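Local coordinates for oxalate oxidase 1 (Hordeum vulgare, PDB 1FI2), which oxidises oxalate with molecular oxygen to carbon dioxide and hydrogen peroxide at a manganese centre, and also shows superoxide dismutase activity, at residues 85-96 against 152-163. Numbering follows the deposited sequence.
Sequences NPPHIHPRATEI and SFNSQNPGIVFV. With MN (manganese (II) ion), chain B.
H90 meets both G159 and F153 at the manganese site of the cupin beta-jellyroll, where residues 85-96 carry the metal-binding H88, H90 and E95 and residues 152-163 supply F153, G159 and I160 as their neighbours. The imidazole of H90 is fixed from two directions: its ND1 gives a hydrogen bond of 2.8 Å to G159 O, close to the ring plane, while NE2 binds manganese at 2.3 Å. Over one face of this imidazole stands the edge of F153 in an edge-to-face pair, planes 67° apart, with CE2 3.5 Å from H90 NE2. The F153 side chain also runs beside that of E95, pointing the same way, with E95 CB 3.6 Å from F153 CE2; CG anti to the backbone N (chi1 171°) and an extended chain beyond it carry E95 OE1 to the metal. H88 completes the trio through NE2, while its ND1 gives a hydrogen bond to P86 O, two residues back across the corner at P87, and its CD2 is brushed obliquely by I160 CD1. H137 and two waters fill the remaining coordination positions.

Two short antiparallel pairings, H88-I89 with F162-V161 and E95-I96 with F153-S152, flank the loops. Between them, R92 bends at chi3 (-58°) and grips N157 O side-on with NE and NH2, while its NH1 forms a salt bridge to D8 of another subunit. With an alanine at R92, N157 O would probably lose both guanidinium donors and that aspartate its salt-bridge mate. A93 CB packs on P158 CB. Further along, N154 turns its side-chain carbonyl to the facing segment, where OD1 takes the T94 backbone N-H in a short hydrogen bond of 2.6 Å.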
loop_
_atom_site.group_PDB
_atom_site.type_symbol
_atom_site.label_atom_id
_atom_site.label_comp_id
_atom_site.label_asym_id
_atom_site.label_seq_id
_atom_site.Cartn_x
_atom_site.Cartn_y
_atom_site.Cartn_z
ATOM N N ASN A 85 -9.605 9.177 29.155
ATOM C CA ASN A 85 -9.955 8.599 27.845
ATOM C C ASN A 85 -9.546 7.150 28.130
ATOM O O ASN A 85 -8.356 6.897 28.327
ATOM C CB ASN A 85 -9.188 9.263 26.723
ATOM C CG ASN A 85 -9.751 9.039 25.335
ATOM O OD1 ASN A 85 -10.866 8.545 25.170
ATOM N ND2 ASN A 85 -8.980 9.411 24.319
ATOM N N PRO A 86 -10.513 6.276 28.378
ATOM C CA PRO A 86 -10.265 4.917 28.825
ATOM C C PRO A 86 -9.461 4.067 27.876
ATOM O O PRO A 86 -9.314 4.411 26.714
ATOM C CB PRO A 86 -11.666 4.346 29.039
ATOM C CG PRO A 86 -12.566 5.166 28.184
ATOM C CD PRO A 86 -11.960 6.547 28.178
ATOM N N PRO A 87 -8.884 2.966 28.338
ATOM C CA PRO A 87 -8.141 2.053 27.479
ATOM C C PRO A 87 -8.873 1.806 26.174
ATOM O O PRO A 87 -9.943 1.207 26.214
ATOM C CB PRO A 87 -8.065 0.783 28.322
ATOM C CG PRO A 87 -8.003 1.306 29.722
ATOM C CD PRO A 87 -8.990 2.458 29.729
ATOM N N HIS A 88 -8.349 2.196 25.029
ATOM C CA HIS A 88 -9.024 2.013 23.746
ATOM C C HIS A 88 -8.050 1.660 22.636
ATOM O O HIS A 88 -6.836 1.620 22.838
ATOM C CB HIS A 88 -9.824 3.268 23.377
ATOM C CG HIS A 88 -8.973 4.479 23.151
ATOM N ND1 HIS A 88 -8.482 5.241 24.189
ATOM C CD2 HIS A 88 -8.524 5.051 22.005
ATOM C CE1 HIS A 88 -7.764 6.238 23.693
ATOM N NE2 HIS A 88 -7.779 6.144 22.378
ATOM N N ILE A 89 -8.560 1.331 21.452
ATOM C CA ILE A 89 -7.786 0.934 20.284
ATOM C C ILE A 89 -8.339 1.577 19.013
ATOM O O ILE A 89 -9.552 1.686 18.846
ATOM C CB ILE A 89 -7.796 -0.600 20.100
ATOM C CG1 ILE A 89 -6.880 -1.279 21.122
ATOM C CG2 ILE A 89 -7.376 -1.046 18.703
ATOM C CD1 ILE A 89 -7.368 -2.584 21.680
ATOM N N HIS A 90 -7.452 1.971 18.106
ATOM C CA HIS A 90 -7.815 2.417 16.767
ATOM C C HIS A 90 -7.436 1.297 15.803
ATOM O O HIS A 90 -6.252 1.034 15.585
ATOM C CB HIS A 90 -7.095 3.715 16.362
ATOM C CG HIS A 90 -7.352 4.785 17.381
ATOM N ND1 HIS A 90 -8.587 5.377 17.520
ATOM C CD2 HIS A 90 -6.564 5.326 18.334
ATOM C CE1 HIS A 90 -8.552 6.244 18.514
ATOM N NE2 HIS A 90 -7.334 6.229 19.029
ATOM N N PRO A 91 -8.430 0.620 15.232
ATOM C CA PRO A 91 -8.199 -0.499 14.358
ATOM C C PRO A 91 -7.472 -0.194 13.066
ATOM O O PRO A 91 -6.922 -1.131 12.477
ATOM C CB PRO A 91 -9.596 -1.043 14.040
ATOM C CG PRO A 91 -10.556 0.017 14.432
ATOM C CD PRO A 91 -9.873 0.858 15.474
ATOM N N ARG A 92 -7.559 1.034 12.553
ATOM C CA ARG A 92 -6.997 1.319 11.236
ATOM C C ARG A 92 -6.022 2.480 11.192
ATOM O O ARG A 92 -5.826 3.056 10.108
ATOM C CB ARG A 92 -8.161 1.541 10.250
ATOM C CG ARG A 92 -8.947 0.282 9.913
ATOM C CD ARG A 92 -10.159 0.566 9.051
ATOM N NE ARG A 92 -11.085 1.505 9.640
ATOM C CZ ARG A 92 -12.083 1.289 10.477
ATOM N NH1 ARG A 92 -12.389 0.073 10.911
ATOM N NH2 ARG A 92 -12.802 2.327 10.882
ATOM N N ALA A 93 -5.328 2.782 12.296
ATOM C CA ALA A 93 -4.370 3.880 12.245
ATOM C C ALA A 93 -3.451 4.039 13.448
ATOM O O ALA A 93 -3.776 3.702 14.576
ATOM C CB ALA A 93 -5.139 5.203 12.109
ATOM N N THR A 94 -2.337 4.712 13.167
ATOM C CA THR A 94 -1.397 5.201 14.165
ATOM C C THR A 94 -1.875 6.589 14.597
ATOM O O THR A 94 -2.399 7.339 13.774
ATOM C CB THR A 94 0.027 5.330 13.591
ATOM O OG1 THR A 94 0.553 4.040 13.239
ATOM C CG2 THR A 94 0.984 5.982 14.584
ATOM N N GLU A 95 -1.702 6.926 15.863
ATOM C CA GLU A 95 -2.085 8.233 16.387
ATOM C C GLU A 95 -0.840 8.996 16.836
ATOM O O GLU A 95 0.089 8.423 17.406
ATOM C CB GLU A 95 -3.065 8.075 17.547
ATOM C CG GLU A 95 -3.405 9.319 18.342
ATOM C CD GLU A 95 -4.218 9.025 19.586
ATOM O OE1 GLU A 95 -4.679 7.875 19.737
ATOM O OE2 GLU A 95 -4.402 9.917 20.438
ATOM N N ILE A 96 -0.834 10.292 16.556
ATOM C CA ILE A 96 0.276 11.167 16.954
ATOM C C ILE A 96 -0.330 12.421 17.567
ATOM O O ILE A 96 -1.160 13.080 16.936
ATOM C CB ILE A 96 1.230 11.405 15.782
ATOM C CG1 ILE A 96 2.500 12.132 16.236
ATOM C CG2 ILE A 96 0.564 12.150 14.632
ATOM C CD1 ILE A 96 3.620 12.086 15.212
ATOM N N SER A 152 -3.584 13.624 15.707
ATOM C CA SER A 152 -3.768 13.355 14.292
ATOM C C SER A 152 -3.642 11.847 14.076
ATOM O O SER A 152 -3.045 11.150 14.893
ATOM C CB SER A 152 -2.753 14.081 13.418
ATOM O OG SER A 152 -2.864 15.487 13.540
ATOM N N PHE A 153 -4.246 11.368 12.999
ATOM C CA PHE A 153 -4.220 9.958 12.661
ATOM C C PHE A 153 -3.802 9.796 11.199
ATOM O O PHE A 153 -4.048 10.673 10.374
ATOM C CB PHE A 153 -5.583 9.278 12.808
ATOM C CG PHE A 153 -6.184 9.344 14.182
ATOM C CD1 PHE A 153 -7.005 10.400 14.538
ATOM C CD2 PHE A 153 -5.923 8.352 15.115
ATOM C CE1 PHE A 153 -7.554 10.472 15.804
ATOM C CE2 PHE A 153 -6.469 8.421 16.383
ATOM C CZ PHE A 153 -7.289 9.475 16.727
ATOM N N ASN A 154 -3.354 8.587 10.880
ATOM C CA ASN A 154 -2.963 8.303 9.498
ATOM C C ASN A 154 -4.049 7.523 8.763
ATOM O O ASN A 154 -3.798 6.653 7.944
ATOM C CB ASN A 154 -1.614 7.633 9.441
ATOM C CG ASN A 154 -1.398 6.237 9.927
ATOM O OD1 ASN A 154 -2.023 5.785 10.869
ATOM N ND2 ASN A 154 -0.460 5.572 9.246
ATOM N N SER A 155 -5.278 7.944 9.006
ATOM C CA SER A 155 -6.468 7.427 8.378
ATOM C C SER A 155 -7.555 8.502 8.443
ATOM O O SER A 155 -7.608 9.295 9.383
ATOM C CB SER A 155 -6.997 6.157 9.054
ATOM O OG SER A 155 -8.203 5.754 8.407
ATOM N N GLN A 156 -8.439 8.495 7.452
ATOM C CA GLN A 156 -9.582 9.401 7.431
ATOM C C GLN A 156 -10.666 8.899 8.386
ATOM O O GLN A 156 -11.599 9.622 8.734
ATOM C CB GLN A 156 -10.163 9.517 6.017
ATOM C CG GLN A 156 -10.813 8.240 5.502
ATOM C CD GLN A 156 -11.349 8.382 4.092
ATOM O OE1 GLN A 156 -10.631 8.847 3.213
ATOM N NE2 GLN A 156 -12.593 7.970 3.869
ATOM N N ASN A 157 -10.577 7.635 8.777
ATOM C CA ASN A 157 -11.537 6.996 9.668
ATOM C C ASN A 157 -10.830 5.921 10.480
ATOM O O ASN A 157 -10.929 4.723 10.211
ATOM C CB ASN A 157 -12.666 6.406 8.817
ATOM C CG ASN A 157 -13.840 5.893 9.615
ATOM O OD1 ASN A 157 -14.513 4.925 9.241
ATOM N ND2 ASN A 157 -14.105 6.563 10.728
ATOM N N PRO A 158 -10.080 6.328 11.506
ATOM C CA PRO A 158 -9.330 5.414 12.337
ATOM C C PRO A 158 -10.161 4.356 13.041
ATOM O O PRO A 158 -9.705 3.219 13.206
ATOM C CB PRO A 158 -8.602 6.299 13.346
ATOM C CG PRO A 158 -9.224 7.642 13.259
ATOM C CD PRO A 158 -9.885 7.741 11.914
ATOM N N GLY A 159 -11.349 4.745 13.482
ATOM C CA GLY A 159 -12.247 3.877 14.228
ATOM C C GLY A 159 -11.846 3.908 15.704
ATOM O O GLY A 159 -10.709 4.258 16.010
ATOM N N ILE A 160 -12.793 3.617 16.596
ATOM C CA ILE A 160 -12.405 3.540 18.006
ATOM C C ILE A 160 -13.109 2.372 18.686
ATOM O O ILE A 160 -14.320 2.200 18.606
ATOM C CB ILE A 160 -12.595 4.849 18.777
ATOM C CG1 ILE A 160 -12.128 4.670 20.231
ATOM C CG2 ILE A 160 -14.036 5.314 18.747
ATOM C CD1 ILE A 160 -11.835 5.965 20.951
ATOM N N VAL A 161 -12.289 1.522 19.297
ATOM C CA VAL A 161 -12.757 0.377 20.065
ATOM C C VAL A 161 -12.540 0.703 21.545
ATOM O O VAL A 161 -11.397 0.682 22.009
ATOM C CB VAL A 161 -12.000 -0.914 19.705
ATOM C CG1 VAL A 161 -12.383 -2.070 20.619
ATOM C CG2 VAL A 161 -12.256 -1.286 18.250
ATOM N N PHE A 162 -13.576 1.199 22.206
ATOM C CA PHE A 162 -13.471 1.504 23.636
ATOM C C PHE A 162 -13.514 0.175 24.385
ATOM O O PHE A 162 -14.515 -0.538 24.280
ATOM C CB PHE A 162 -14.593 2.417 24.092
ATOM C CG PHE A 162 -14.415 3.879 23.814
ATOM C CD1 PHE A 162 -15.243 4.530 22.914
ATOM C CD2 PHE A 162 -13.423 4.607 24.456
ATOM C CE1 PHE A 162 -15.086 5.883 22.662
ATOM C CE2 PHE A 162 -13.261 5.957 24.202
ATOM C CZ PHE A 162 -14.098 6.596 23.307
ATOM N N VAL A 163 -12.457 -0.175 25.106
ATOM C CA VAL A 163 -12.411 -1.492 25.746
ATOM C C VAL A 163 -13.489 -1.763 26.770
ATOM O O VAL A 163 -14.203 -2.770 26.647
ATOM C CB VAL A 163 -10.994 -1.805 26.253
ATOM C CG1 VAL A 163 -10.981 -3.156 26.957
ATOM C CG2 VAL A 163 -10.011 -1.817 25.088
HETATM MN MN MN B . -6.380 7.158 20.902
HETATM O O HOH W 1 -4.302 3.907 7.789
HETATM O O HOH W 2 -9.873 3.465 7.932
HETATM O O HOH W 3 -5.535 8.542 22.438
HETATM O O HOH W 4 -8.169 8.750 20.459
#